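Local coordinates for surface-associated protein CshB (Streptococcus gordonii, PDB 6YZG) that probably mediates streptococcal adhesion to host fibronectin, the piece described here being non-repetitive domain 2 of a long, cell-wall-anchored surface adhesin, at residues K27-S30 against P31-V35; E41-P44 against F45-E49; F72-A76 against P77-K81; F156-G160 against T161-Y165; D188-D191 against V192-R195. All coordinates share one frame; numbering follows the deposited sequence.

Contact 1 of 5, residues K27-S30 against P31-V35; sequences KEIS and PGYVV
Strands 24-30 and 33-41 form an antiparallel beta hairpin, and Lys27 pairs with Val35 through two backbone bonds, Lys27 N to Val35 O at 3.0 Å and Val35 N to Lys27 O at 2.9 Å. Glu28 and Val34 form a non-hydrogen-bonded pair. The register then shifts by one residue before Ser30, which faces Tyr33, so the ladder carries a beta bulge. A type II turn from Ser30 to Tyr33 closes the hairpin, with Gly32 at positive phi. Glu28 reaches over this turn. Its CG lies anti to the backbone N (chi1 -170°) and the chain stays extended, which carries Glu28 OE2 to the backbone N of Gly32 at 2.8 Å. The bond is nearly straight and uses the anti lone pair. On the way, Glu28 CG passes Val34 CG2. Ile29 runs alongside Tyr33, with Ile29 CD1 3.6 Å from Tyr33 CD1. The other branch, Ile29 CG2, meets Val35 CG2 at 3.8 Å. Tyr33 also packs on Ala129 and Tyr131 of strand 119-131, and Ile29 on Val264 of the second subunit. At the turn, one water lies 2.7 Å from Ser30 OG and also close to Pro31 O.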
loop_
_atom_site.group_PDB
_atom_site.type_symbol
_atom_site.label_atom_id
_atom_site.label_comp_id
_atom_site.label_asym_id
_atom_site.label_seq_id
_atom_site.Cartn_x
_atom_site.Cartn_y
_atom_site.Cartn_z
ATOM N N LYS A 27 27.934 -0.744 -18.002
ATOM C CA LYS A 27 28.521 -1.033 -16.686
ATOM C C LYS A 27 29.273 -2.361 -16.782
ATOM O O LYS A 27 28.722 -3.383 -17.216
ATOM C CB LYS A 27 27.456 -1.090 -15.591
ATOM C CG LYS A 27 27.982 -1.465 -14.194
ATOM C CD LYS A 27 28.847 -0.428 -13.572
ATOM C CE LYS A 27 29.353 -0.894 -12.208
ATOM N NZ LYS A 27 30.159 0.132 -11.508
ATOM N N GLU A 28 30.506 -2.360 -16.260
ATOM C CA GLU A 28 31.209 -3.608 -15.991
ATOM C C GLU A 28 30.766 -4.104 -14.626
ATOM O O GLU A 28 31.207 -3.589 -13.598
ATOM C CB GLU A 28 32.728 -3.371 -16.074
ATOM C CG GLU A 28 33.564 -4.641 -16.053
ATOM C CD GLU A 28 35.053 -4.411 -16.285
ATOM O OE1 GLU A 28 35.502 -3.227 -16.512
ATOM O OE2 GLU A 28 35.767 -5.440 -16.163
ATOM N N ILE A 29 29.815 -5.013 -14.625
ATOM C CA ILE A 29 29.098 -5.423 -13.386
ATOM C C ILE A 29 29.911 -6.384 -12.536
ATOM O O ILE A 29 29.570 -6.542 -11.348
ATOM C CB ILE A 29 27.713 -5.991 -13.721
ATOM C CG1 ILE A 29 27.851 -7.245 -14.572
ATOM C CG2 ILE A 29 26.863 -4.901 -14.326
ATOM C CD1 ILE A 29 26.540 -7.998 -14.762
ATOM N N SER A 30 30.878 -7.009 -13.131
ATOM C CA SER A 30 31.769 -7.988 -12.465
ATOM C C SER A 30 33.019 -7.920 -13.317
ATOM O O SER A 30 32.977 -7.620 -14.502
ATOM C CB SER A 30 31.025 -9.347 -12.473
ATOM O OG SER A 30 31.733 -10.381 -11.832
ATOM N N PRO A 31 34.216 -8.293 -12.803
ATOM C CA PRO A 31 35.412 -8.162 -13.619
ATOM C C PRO A 31 35.293 -8.929 -14.946
ATOM O O PRO A 31 35.019 -10.199 -14.893
ATOM C CB PRO A 31 36.479 -8.751 -12.669
ATOM C CG PRO A 31 35.958 -8.472 -11.308
ATOM C CD PRO A 31 34.467 -8.704 -11.426
ATOM N N GLY A 32 35.459 -8.237 -16.042
ATOM C CA GLY A 32 35.429 -8.836 -17.386
ATOM C C GLY A 32 34.008 -8.901 -17.980
ATOM O O GLY A 32 33.943 -9.239 -19.175
ATOM N N TYR A 33 32.973 -8.571 -17.204
ATOM C CA TYR A 33 31.554 -8.792 -17.643
ATOM C C TYR A 33 30.912 -7.407 -17.829
ATOM O O TYR A 33 30.678 -6.725 -16.822
ATOM C CB TYR A 33 30.845 -9.686 -16.658
ATOM C CG TYR A 33 29.578 -10.321 -17.174
ATOM C CD1 TYR A 33 28.439 -9.576 -17.403
ATOM C CD2 TYR A 33 29.518 -11.661 -17.437
ATOM C CE1 TYR A 33 27.284 -10.151 -17.914
ATOM C CE2 TYR A 33 28.381 -12.251 -17.962
ATOM C CZ TYR A 33 27.255 -11.481 -18.201
ATOM O OH TYR A 33 26.108 -12.025 -18.709
ATOM N N VAL A 34 30.661 -7.044 -19.090
ATOM C CA VAL A 34 30.192 -5.700 -19.467
ATOM C C VAL A 34 28.771 -5.827 -20.015
ATOM O O VAL A 34 28.552 -6.595 -20.976
ATOM C CB VAL A 34 31.085 -4.992 -20.499
ATOM C CG1 VAL A 34 30.467 -3.616 -20.800
ATOM C CG2 VAL A 34 32.515 -4.892 -19.969
ATOM N N VAL A 35 27.875 -5.043 -19.444
ATOM C CA VAL A 35 26.502 -4.963 -19.984
ATOM C C VAL A 35 26.287 -3.591 -20.582
ATOM O O VAL A 35 26.703 -2.555 -20.037
ATOM C CB VAL A 35 25.470 -5.261 -18.891
ATOM C CG1 VAL A 35 25.594 -6.659 -18.342
ATOM C CG2 VAL A 35 25.469 -4.270 -17.786
HETATM O O HOH W 1 33.588 -11.575 -13.360
#

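Contact 2 of 5, residues E41-P44 against F45-E49; sequences ELKP and FNSTE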
loop_
_atom_site.group_PDB
_atom_site.type_symbol
_atom_site.label_atom_id
_atom_site.label_comp_id
_atom_site.label_asym_id
_atom_site.label_seq_id
_atom_site.Cartn_x
_atom_site.Cartn_y
_atom_site.Cartn_z
ATOM N N GLU A 41 13.285 2.158 -28.014
ATOM C CA GLU A 41 11.940 2.764 -28.152
ATOM C C GLU A 41 11.551 3.414 -26.829
ATOM O O GLU A 41 11.929 2.894 -25.758
ATOM C CB GLU A 41 10.879 1.698 -28.484
ATOM C CG GLU A 41 11.067 0.998 -29.791
ATOM C CD GLU A 41 9.865 0.122 -30.072
ATOM O OE1 GLU A 41 9.143 0.421 -31.063
ATOM O OE2 GLU A 41 9.580 -0.747 -29.209
ATOM N N LEU A 42 10.866 4.540 -26.891
ATOM C CA LEU A 42 10.255 5.211 -25.745
ATOM C C LEU A 42 8.771 5.412 -26.095
ATOM O O LEU A 42 8.345 6.524 -26.567
ATOM C CB LEU A 42 10.961 6.544 -25.439
ATOM C CG LEU A 42 12.357 6.368 -24.877
ATOM C CD1 LEU A 42 13.234 7.586 -25.143
ATOM C CD2 LEU A 42 12.286 6.089 -23.387
ATOM N N LYS A 43 7.993 4.394 -25.837
ATOM C CA LYS A 43 6.576 4.373 -26.206
ATOM C C LYS A 43 5.813 3.558 -25.197
ATOM O O LYS A 43 6.325 2.603 -24.576
ATOM C CB LYS A 43 6.340 3.808 -27.601
ATOM C CG LYS A 43 6.867 4.649 -28.755
ATOM C CD LYS A 43 6.173 4.218 -30.112
ATOM C CE LYS A 43 6.320 5.207 -31.250
ATOM N NZ LYS A 43 5.928 6.596 -30.881
ATOM N N PRO A 44 4.532 3.933 -24.958
ATOM C CA PRO A 44 3.710 3.208 -23.991
ATOM C C PRO A 44 3.056 1.928 -24.542
ATOM O O PRO A 44 3.162 1.596 -25.699
ATOM C CB PRO A 44 2.646 4.236 -23.635
ATOM C CG PRO A 44 2.433 4.957 -24.960
ATOM C CD PRO A 44 3.849 5.139 -25.497
ATOM N N PHE A 45 2.512 1.153 -23.622
ATOM C CA PHE A 45 2.070 -0.229 -23.929
ATOM C C PHE A 45 0.957 -0.219 -25.004
ATOM O O PHE A 45 0.877 -1.178 -25.782
ATOM C CB PHE A 45 1.602 -0.933 -22.673
ATOM C CG PHE A 45 1.339 -2.405 -22.796
ATOM C CD1 PHE A 45 2.369 -3.307 -23.013
ATOM C CD2 PHE A 45 0.043 -2.862 -22.733
ATOM C CE1 PHE A 45 2.061 -4.653 -23.087
ATOM C CE2 PHE A 45 -0.260 -4.219 -22.841
ATOM C CZ PHE A 45 0.773 -5.097 -23.009
ATOM N N ASN A 46 0.143 0.803 -25.061
ATOM C CA ASN A 46 -0.969 0.925 -26.063
ATOM C C ASN A 46 -0.408 1.115 -27.471
ATOM O O ASN A 46 -1.215 1.098 -28.418
ATOM C CB ASN A 46 -1.911 2.048 -25.657
ATOM C CG ASN A 46 -1.256 3.390 -25.448
ATOM O OD1 ASN A 46 -0.348 3.482 -24.642
ATOM N ND2 ASN A 46 -1.705 4.483 -26.074
ATOM N N SER A 47 0.890 1.233 -27.650
ATOM C CA SER A 47 1.552 1.270 -28.969
ATOM C C SER A 47 2.092 -0.074 -29.404
ATOM O O SER A 47 2.674 -0.120 -30.531
ATOM C CB SER A 47 2.682 2.272 -29.016
ATOM O OG SER A 47 3.818 1.846 -28.291
ATOM N N THR A 48 2.015 -1.085 -28.560
ATOM C CA THR A 48 2.684 -2.373 -28.881
ATOM C C THR A 48 1.808 -3.341 -29.681
ATOM O O THR A 48 0.631 -3.263 -29.611
ATOM C CB THR A 48 3.149 -3.099 -27.609
ATOM O OG1 THR A 48 2.015 -3.483 -26.828
ATOM C CG2 THR A 48 4.066 -2.255 -26.757
ATOM N N GLU A 49 2.457 -4.262 -30.378
ATOM C CA GLU A 49 1.739 -5.337 -31.110
ATOM C C GLU A 49 1.043 -6.254 -30.097
ATOM O O GLU A 49 0.052 -6.782 -30.417
ATOM C CB GLU A 49 2.694 -6.144 -31.985
ATOM C CG GLU A 49 3.275 -5.322 -33.096
ATOM C CD GLU A 49 2.490 -5.205 -34.383
ATOM O OE1 GLU A 49 1.559 -5.966 -34.585
ATOM O OE2 GLU A 49 2.887 -4.367 -35.217
#
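The amide of Asn46 comes up to the ring of Pro44, and Asn46 OD1 is 3.2 Å from both Pro44 CB and Pro44 CG. The two side chains meet at a slant. The same OD1 takes a hydrogen bond from Asn120 ND2, so the amide oxygen has a polar partner as well as its contact with the proline. The flat ring of Phe45 has Thr48 OG1 on one face, 3.8 Å above the plane and displaced from the ring centre. This ring also makes edge-to-face pairs with Tyr210 and with Tyr249 of the second subunit. The Pro44 carbonyl is gripped twice by Ser47. Ser47 N donates to Pro44 O at 3.0 Å from above the carbonyl plane. Ser47 OG donates to the same Pro44 O at 2.7 Å, in the carbonyl plane. Chi1 of 73° places this hydroxyl between the backbone N and the carbonyl carbon, close enough to the backbone to reach back three residues. Ser47 OG also touches Lys43 CB at 3.3 Å, while the far amine of Lys43 bonds to Ala68 O. One step on, Thr48 repeats the double grip: both Thr48 OG1 and Thr48 N donate to Phe45 O. Thr48 OG1 also accepts from Tyr51 N. The whole is a short 3-10 turn, residues 45-47, leading through Thr48, the N-cap, into helix 49-55.

Contact 3 of 5, residues F72-A76 against P77-K81; sequences FLTSA and PYYGK
Tyr78 CB sits over the centre of the Phe72 ring, 3.4 Å from its centroid and 3° off the ring normal, a close CH-pi contact. The Tyr78 ring leans beside that of Phe72, with planes at 33° and Tyr78 CD2 3.5 Å from Phe72 CE1. Farther out, Tyr79 lies alongside Thr74. Chi1 of -178° turns the Tyr79 ring back over the preceding turn, where Thr74 CA approaches one face and Thr74 CG2 meets Tyr79 CZ at 3.9 Å. The polar edge is mostly backbone. Tyr79 N donates to Ala76 O at 3.1 Å, from above the carbonyl plane. A water lies 2.8 Å from both Ala76 O and Tyr79 O and can donate to them, though other acceptors compete for its protons. Thr74 OG1 bonds to Asp202 and Ser75 OG to Leu198 O. The second subunit packs against Pro77 and Tyr78. The loop is built of two successive type I beta turns, Leu73 to Ala76 and Ala76 to Tyr79, which share Ala76.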
loop_
_atom_site.group_PDB
_atom_site.type_symbol
_atom_site.label_atom_id
_atom_site.label_comp_id
_atom_site.label_asym_id
_atom_site.label_seq_id
_atom_site.Cartn_x
_atom_site.Cartn_y
_atom_site.Cartn_z
ATOM N N PHE A 72 1.586 12.067 -20.097
ATOM C CA PHE A 72 0.580 12.000 -19.032
ATOM C C PHE A 72 -0.672 11.218 -19.446
ATOM O O PHE A 72 -1.022 11.219 -20.647
ATOM C CB PHE A 72 0.179 13.428 -18.652
ATOM C CG PHE A 72 1.343 14.232 -18.111
ATOM C CD1 PHE A 72 1.828 13.916 -16.871
ATOM C CD2 PHE A 72 1.872 15.310 -18.801
ATOM C CE1 PHE A 72 2.880 14.622 -16.314
ATOM C CE2 PHE A 72 2.925 16.030 -18.232
ATOM C CZ PHE A 72 3.444 15.653 -17.026
ATOM N N LEU A 73 -1.340 10.661 -18.449
ATOM C CA LEU A 73 -2.731 10.210 -18.657
ATOM C C LEU A 73 -3.547 11.386 -19.220
ATOM O O LEU A 73 -3.392 12.497 -18.719
ATOM C CB LEU A 73 -3.294 9.695 -17.374
ATOM C CG LEU A 73 -2.607 8.479 -16.775
ATOM C CD1 LEU A 73 -3.082 8.209 -15.335
ATOM C CD2 LEU A 73 -2.825 7.268 -17.649
ATOM N N THR A 74 -4.406 11.116 -20.209
ATOM C CA THR A 74 -5.146 12.203 -20.853
ATOM C C THR A 74 -6.193 12.739 -19.891
ATOM O O THR A 74 -6.710 13.846 -20.197
ATOM C CB THR A 74 -5.763 11.794 -22.200
ATOM O OG1 THR A 74 -6.924 10.969 -21.965
ATOM C CG2 THR A 74 -4.798 11.075 -23.105
ATOM N N SER A 75 -6.546 12.048 -18.836
ATOM C CA SER A 75 -7.445 12.522 -17.769
ATOM C C SER A 75 -6.734 13.421 -16.766
ATOM O O SER A 75 -7.412 14.015 -15.913
ATOM C CB SER A 75 -8.079 11.362 -17.107
ATOM O OG SER A 75 -7.048 10.447 -16.654
ATOM N N ALA A 76 -5.412 13.470 -16.748
ATOM C CA ALA A 76 -4.665 14.301 -15.781
ATOM C C ALA A 76 -4.722 15.763 -16.197
ATOM O O ALA A 76 -4.611 16.074 -17.353
ATOM C CB ALA A 76 -3.227 13.817 -15.671
ATOM N N PRO A 77 -4.712 16.692 -15.212
ATOM C CA PRO A 77 -4.644 18.124 -15.542
ATOM C C PRO A 77 -3.348 18.572 -16.219
ATOM O O PRO A 77 -3.329 19.485 -17.014
ATOM C CB PRO A 77 -4.722 18.809 -14.187
ATOM C CG PRO A 77 -4.290 17.767 -13.176
ATOM C CD PRO A 77 -4.736 16.421 -13.771
ATOM N N TYR A 78 -2.282 17.770 -16.024
ATOM C CA TYR A 78 -0.971 18.048 -16.636
ATOM C C TYR A 78 -1.036 17.927 -18.135
ATOM O O TYR A 78 -0.270 18.577 -18.856
ATOM C CB TYR A 78 0.070 17.006 -16.214
ATOM C CG TYR A 78 0.492 16.996 -14.786
ATOM C CD1 TYR A 78 0.894 18.164 -14.155
ATOM C CD2 TYR A 78 0.553 15.830 -14.063
ATOM C CE1 TYR A 78 1.347 18.155 -12.851
ATOM C CE2 TYR A 78 1.037 15.795 -12.776
ATOM C CZ TYR A 78 1.330 16.983 -12.124
ATOM O OH TYR A 78 1.806 16.929 -10.860
ATOM N N TYR A 79 -1.900 17.019 -18.646
ATOM C CA TYR A 79 -1.880 16.651 -20.058
ATOM C C TYR A 79 -2.144 17.869 -20.940
ATOM O O TYR A 79 -3.181 18.536 -20.814
ATOM C CB TYR A 79 -2.865 15.507 -20.371
ATOM C CG TYR A 79 -2.878 15.041 -21.797
ATOM C CD1 TYR A 79 -1.917 14.174 -22.294
ATOM C CD2 TYR A 79 -3.840 15.480 -22.678
ATOM C CE1 TYR A 79 -1.954 13.751 -23.623
ATOM C CE2 TYR A 79 -3.853 15.112 -24.008
ATOM C CZ TYR A 79 -2.940 14.220 -24.466
ATOM O OH TYR A 79 -3.042 13.877 -25.792
ATOM N N GLY A 80 -1.209 18.202 -21.814
ATOM C CA GLY A 80 -1.301 19.373 -22.710
ATOM C C GLY A 80 -0.962 20.695 -22.001
ATOM O O GLY A 80 -0.976 21.723 -22.711
ATOM N N LYS A 81 -0.788 20.754 -20.694
ATOM C CA LYS A 81 -0.513 22.017 -19.943
ATOM C C LYS A 81 0.963 22.127 -19.613
ATOM O O LYS A 81 1.438 23.260 -19.408
ATOM C CB LYS A 81 -1.331 22.104 -18.654
ATOM C CG LYS A 81 -2.839 22.220 -18.849
ATOM C CD LYS A 81 -3.233 23.049 -20.037
ATOM C CE LYS A 81 -4.714 23.349 -20.061
ATOM N NZ LYS A 81 -5.486 22.138 -20.418
HETATM O O HOH W 2 -5.419 17.936 -19.263
#

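Contact 4 of 5, residues F156-G160 against T161-Y165; sequences FTTNG and TGWEY
An ST turn at the end of strand 153-158 starts the bend toward strand 164-170, and the indole of Trp163 folds back against that strand end. Thr158 and Trp163 overlap head to tail. The methyl Thr158 CG2 lies over one face of the indole, 4.0 Å from the centroid of the five-membered ring and to one side of its centre. Trp163 CZ2 meets Phe156 CB at 3.6 Å. The carbonyl oxygen of Thr157 comes to the ring edge, near its plane, 3.7 Å from Trp163 CZ2. Trp163 NE1 gives a weak hydrogen bond to Phe156 O at 3.2 Å, bent to 129° at the hydrogen. Thr158 divides its two branches between different tasks. With chi1 at -178°, Thr158 OG1 is anti to the backbone N and takes the bond from Gly160 N at 2.8 Å, while CG2 is left facing the indole. Thr158 CG2 also touches Thr161 O at 3.6 Å. The second subunit closes around this bend: Thr240 of that subunit bonds to Thr158 OG1 and Thr161 O, and Arg241 of that subunit to Thr161 OG1. The arms on both sides of the bend pair with a strand of the second subunit in an antiparallel ladder, a beta sheet continued across the interface.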
loop_
_atom_site.group_PDB
_atom_site.type_symbol
_atom_site.label_atom_id
_atom_site.label_comp_id
_atom_site.label_asym_id
_atom_site.label_seq_id
_atom_site.Cartn_x
_atom_site.Cartn_y
_atom_site.Cartn_z
ATOM N N PHE A 156 6.344 -6.111 -17.888
ATOM C CA PHE A 156 7.699 -6.473 -18.321
ATOM C C PHE A 156 7.619 -7.346 -19.559
ATOM O O PHE A 156 6.874 -8.354 -19.523
ATOM C CB PHE A 156 8.413 -7.231 -17.204
ATOM C CG PHE A 156 8.417 -6.550 -15.850
ATOM C CD1 PHE A 156 7.259 -6.607 -15.082
ATOM C CD2 PHE A 156 9.503 -5.805 -15.404
ATOM C CE1 PHE A 156 7.213 -5.992 -13.843
ATOM C CE2 PHE A 156 9.448 -5.178 -14.157
ATOM C CZ PHE A 156 8.289 -5.283 -13.403
ATOM N N THR A 157 8.394 -7.012 -20.577
ATOM C CA THR A 157 8.465 -7.858 -21.785
ATOM C C THR A 157 9.900 -8.281 -22.026
ATOM O O THR A 157 10.866 -7.637 -21.650
ATOM C CB THR A 157 7.850 -7.202 -23.013
ATOM O OG1 THR A 157 8.714 -6.147 -23.431
ATOM C CG2 THR A 157 6.452 -6.677 -22.746
ATOM N N THR A 158 10.015 -9.421 -22.729
ATOM C CA THR A 158 11.324 -9.972 -23.075
ATOM C C THR A 158 11.240 -10.670 -24.445
ATOM O O THR A 158 10.177 -11.188 -24.810
ATOM C CB THR A 158 11.789 -10.988 -22.021
ATOM O OG1 THR A 158 13.086 -11.464 -22.388
ATOM C CG2 THR A 158 10.823 -12.153 -21.814
ATOM N N ASN A 159 12.362 -10.741 -25.156
ATOM C CA ASN A 159 12.495 -11.645 -26.305
ATOM C C ASN A 159 13.404 -12.809 -25.947
ATOM O O ASN A 159 13.747 -13.602 -26.843
ATOM C CB ASN A 159 12.949 -10.902 -27.575
ATOM C CG ASN A 159 14.392 -10.579 -27.545
ATOM O OD1 ASN A 159 15.070 -10.662 -26.522
ATOM N ND2 ASN A 159 14.910 -10.137 -28.691
ATOM N N GLY A 160 13.716 -13.010 -24.676
ATOM C CA GLY A 160 14.424 -14.190 -24.175
ATOM C C GLY A 160 13.499 -15.226 -23.616
ATOM O O GLY A 160 12.317 -15.297 -24.013
ATOM N N THR A 161 13.970 -16.017 -22.687
ATOM C CA THR A 161 13.142 -17.071 -22.107
ATOM C C THR A 161 11.940 -16.471 -21.399
ATOM O O THR A 161 12.014 -15.410 -20.792
ATOM C CB THR A 161 13.946 -18.016 -21.235
ATOM O OG1 THR A 161 14.521 -17.325 -20.127
ATOM C CG2 THR A 161 15.041 -18.686 -22.027
ATOM N N GLY A 162 10.856 -17.187 -21.363
ATOM C CA GLY A 162 9.677 -16.738 -20.636
ATOM C C GLY A 162 9.951 -16.605 -19.163
ATOM O O GLY A 162 10.770 -17.315 -18.569
ATOM N N TRP A 163 9.280 -15.633 -18.569
ATOM C CA TRP A 163 9.607 -15.190 -17.201
ATOM C C TRP A 163 9.569 -16.316 -16.195
ATOM O O TRP A 163 8.576 -17.072 -16.152
ATOM C CB TRP A 163 8.666 -14.056 -16.812
ATOM C CG TRP A 163 8.844 -12.821 -17.633
ATOM C CD1 TRP A 163 7.980 -12.346 -18.590
ATOM C CD2 TRP A 163 9.937 -11.875 -17.601
ATOM N NE1 TRP A 163 8.437 -11.169 -19.104
ATOM C CE2 TRP A 163 9.646 -10.863 -18.539
ATOM C CE3 TRP A 163 11.121 -11.812 -16.875
ATOM C CZ2 TRP A 163 10.497 -9.769 -18.690
ATOM C CZ3 TRP A 163 11.971 -10.761 -17.068
ATOM C CH2 TRP A 163 11.660 -9.739 -17.963
ATOM N N GLU A 164 10.544 -16.325 -15.326
ATOM C CA GLU A 164 10.624 -17.291 -14.193
ATOM C C GLU A 164 10.654 -16.528 -12.875
ATOM O O GLU A 164 11.396 -15.520 -12.755
ATOM C CB GLU A 164 11.865 -18.152 -14.292
ATOM C CG GLU A 164 11.873 -19.316 -13.355
ATOM C CD GLU A 164 13.060 -20.253 -13.509
ATOM O OE1 GLU A 164 13.005 -21.411 -12.957
ATOM O OE2 GLU A 164 14.060 -19.878 -14.077
ATOM N N TYR A 165 9.847 -16.926 -11.922
ATOM C CA TYR A 165 9.768 -16.244 -10.619
ATOM C C TYR A 165 10.976 -16.602 -9.766
ATOM O O TYR A 165 11.267 -17.774 -9.576
ATOM C CB TYR A 165 8.482 -16.599 -9.914
ATOM C CG TYR A 165 8.318 -15.990 -8.534
ATOM C CD1 TYR A 165 8.238 -14.634 -8.358
ATOM C CD2 TYR A 165 8.266 -16.787 -7.415
ATOM C CE1 TYR A 165 8.036 -14.053 -7.114
ATOM C CE2 TYR A 165 8.070 -16.218 -6.163
ATOM C CZ TYR A 165 8.004 -14.861 -6.011
ATOM O OH TYR A 165 7.801 -14.277 -4.757
#

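Contact 5 of 5, residues D188-D191 against V192-R195; sequences DDED and VKRR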
loop_
_atom_site.group_PDB
_atom_site.type_symbol
_atom_site.label_atom_id
_atom_site.label_comp_id
_atom_site.label_asym_id
_atom_site.label_seq_id
_atom_site.Cartn_x
_atom_site.Cartn_y
_atom_site.Cartn_z
ATOM N N ASP A 188 -12.122 -2.959 -11.089
ATOM C CA ASP A 188 -13.487 -2.361 -11.066
ATOM C C ASP A 188 -13.874 -2.125 -9.613
ATOM O O ASP A 188 -14.457 -1.011 -9.359
ATOM C CB ASP A 188 -14.461 -3.201 -11.876
ATOM C CG ASP A 188 -14.330 -2.988 -13.368
ATOM O OD1 ASP A 188 -13.867 -1.880 -13.785
ATOM O OD2 ASP A 188 -14.721 -3.878 -14.091
ATOM N N ASP A 189 -13.525 -3.040 -8.691
ATOM C CA ASP A 189 -13.786 -2.833 -7.242
ATOM C C ASP A 189 -13.022 -1.602 -6.765
ATOM O O ASP A 189 -13.598 -0.786 -6.028
ATOM C CB ASP A 189 -13.443 -4.047 -6.394
ATOM C CG ASP A 189 -14.398 -5.210 -6.593
ATOM O OD1 ASP A 189 -15.459 -5.019 -7.269
ATOM O OD2 ASP A 189 -14.048 -6.327 -6.127
ATOM N N GLU A 190 -11.777 -1.412 -7.202
ATOM C CA GLU A 190 -10.964 -0.247 -6.782
ATOM C C GLU A 190 -11.594 1.009 -7.372
ATOM O O GLU A 190 -11.573 2.056 -6.671
ATOM C CB GLU A 190 -9.512 -0.397 -7.238
ATOM C CG GLU A 190 -8.564 0.578 -6.617
ATOM C CD GLU A 190 -8.337 0.368 -5.117
ATOM O OE1 GLU A 190 -7.770 1.268 -4.514
ATOM O OE2 GLU A 190 -8.705 -0.704 -4.572
ATOM N N ASP A 191 -12.154 0.945 -8.571
ATOM C CA ASP A 191 -12.800 2.110 -9.232
ATOM C C ASP A 191 -13.989 2.598 -8.373
ATOM O O ASP A 191 -14.046 3.842 -8.062
ATOM C CB ASP A 191 -13.188 1.765 -10.653
ATOM C CG ASP A 191 -13.620 2.967 -11.476
ATOM O OD1 ASP A 191 -12.934 3.989 -11.374
ATOM O OD2 ASP A 191 -14.582 2.835 -12.329
ATOM N N VAL A 192 -14.796 1.653 -7.926
ATOM C CA VAL A 192 -16.035 1.972 -7.144
ATOM C C VAL A 192 -15.599 2.442 -5.747
ATOM O O VAL A 192 -16.129 3.468 -5.271
ATOM C CB VAL A 192 -16.963 0.757 -7.065
ATOM C CG1 VAL A 192 -18.027 0.942 -5.988
ATOM C CG2 VAL A 192 -17.624 0.409 -8.388
ATOM N N LYS A 193 -14.639 1.765 -5.138
ATOM C CA LYS A 193 -14.108 2.119 -3.788
ATOM C C LYS A 193 -13.634 3.578 -3.743
ATOM O O LYS A 193 -14.024 4.300 -2.766
ATOM C CB LYS A 193 -12.975 1.187 -3.360
ATOM C CG LYS A 193 -12.227 1.604 -2.104
ATOM C CD LYS A 193 -11.009 0.747 -1.846
ATOM C CE LYS A 193 -10.201 1.236 -0.667
ATOM N NZ LYS A 193 -10.942 1.023 0.591
ATOM N N ARG A 194 -12.838 4.025 -4.714
ATOM C CA ARG A 194 -12.295 5.397 -4.815
ATOM C C ARG A 194 -13.286 6.337 -5.515
ATOM O O ARG A 194 -12.868 7.462 -5.730
ATOM C CB ARG A 194 -10.986 5.432 -5.605
ATOM C CG ARG A 194 -9.923 4.485 -5.067
ATOM C CD ARG A 194 -8.502 4.904 -5.389
ATOM N NE ARG A 194 -7.595 3.867 -4.911
ATOM C CZ ARG A 194 -6.269 3.921 -4.899
ATOM N NH1 ARG A 194 -5.627 4.982 -5.358
ATOM N NH2 ARG A 194 -5.598 2.888 -4.416
ATOM N N ARG A 195 -14.426 5.848 -5.951
ATOM C CA ARG A 195 -15.385 6.752 -6.639
ATOM C C ARG A 195 -14.738 7.413 -7.874
ATOM O O ARG A 195 -14.878 8.584 -8.088
ATOM C CB ARG A 195 -16.139 7.625 -5.627
ATOM C CG ARG A 195 -16.775 6.820 -4.497
ATOM C CD ARG A 195 -17.605 7.643 -3.534
ATOM N NE ARG A 195 -16.833 8.663 -2.856
ATOM C CZ ARG A 195 -16.146 8.497 -1.723
ATOM N NH1 ARG A 195 -15.478 9.508 -1.226
ATOM N NH2 ARG A 195 -16.104 7.343 -1.108
#
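Asp188 accepts a helical bond on its carbonyl, Val192 N to Asp188 O at 3.0 Å, and Val192 CG2 brushes Asp188 O at 3.6 Å. The carboxylate of Asp188 bonds to Tyr208. Asp189 follows with Lys193 N donating to Asp189 O at 2.9 Å, while its carboxylate makes a salt bridge to Lys185 one turn back. Glu190 carries the main side-chain contact. Arg194 N donates to Glu190 O at 3.1 Å. A bend at chi2 (68°) brings OE1 to the guanidinium edge of Arg194. There Arg194 NE donates to Glu190 OE1 at 2.6 Å and Arg194 NH2 to the same OE1 at 2.7 Å. This is a side-on salt bridge in which one oxygen takes both donors on its anti side, both somewhat out of the carboxylate plane. The carboxylate and guanidinium planes are 68° apart. The other oxygen, Glu190 OE2, lies 3.9 Å from Lys193 CD, along the straight part of that chain. Asp191 OD1 accepts from Leu197 N, past the end of the helix. Arg195, at positive phi, leaves the helix and bonds to Ser118 of the second subunit. The i to i+4 salt bridge thus spans the C-terminal end of helix 184-193, from Glu190 in its last turn to Arg194 just past it; the end is a Schellman motif.

The five contacts follow one another along the chain, all within the range of non-repetitive domain 2, and none touches another. Contacts 2 and 4 come nearest, about 5 Å between nearest atoms. Contact 3 lies about 8 Å from contact 2 and about 10 Å from contact 5, again between nearest atoms. Contacts 1 and 5 are far apart, with centres about 46 Å from each other on opposite sides of the chain's centre. All five touch the second subunit. Contacts 3 and 5 meet across that interface: Tyr78 of one chain packs on Arg195 of the other. Strand 33-41 links contact 1 to contact 2.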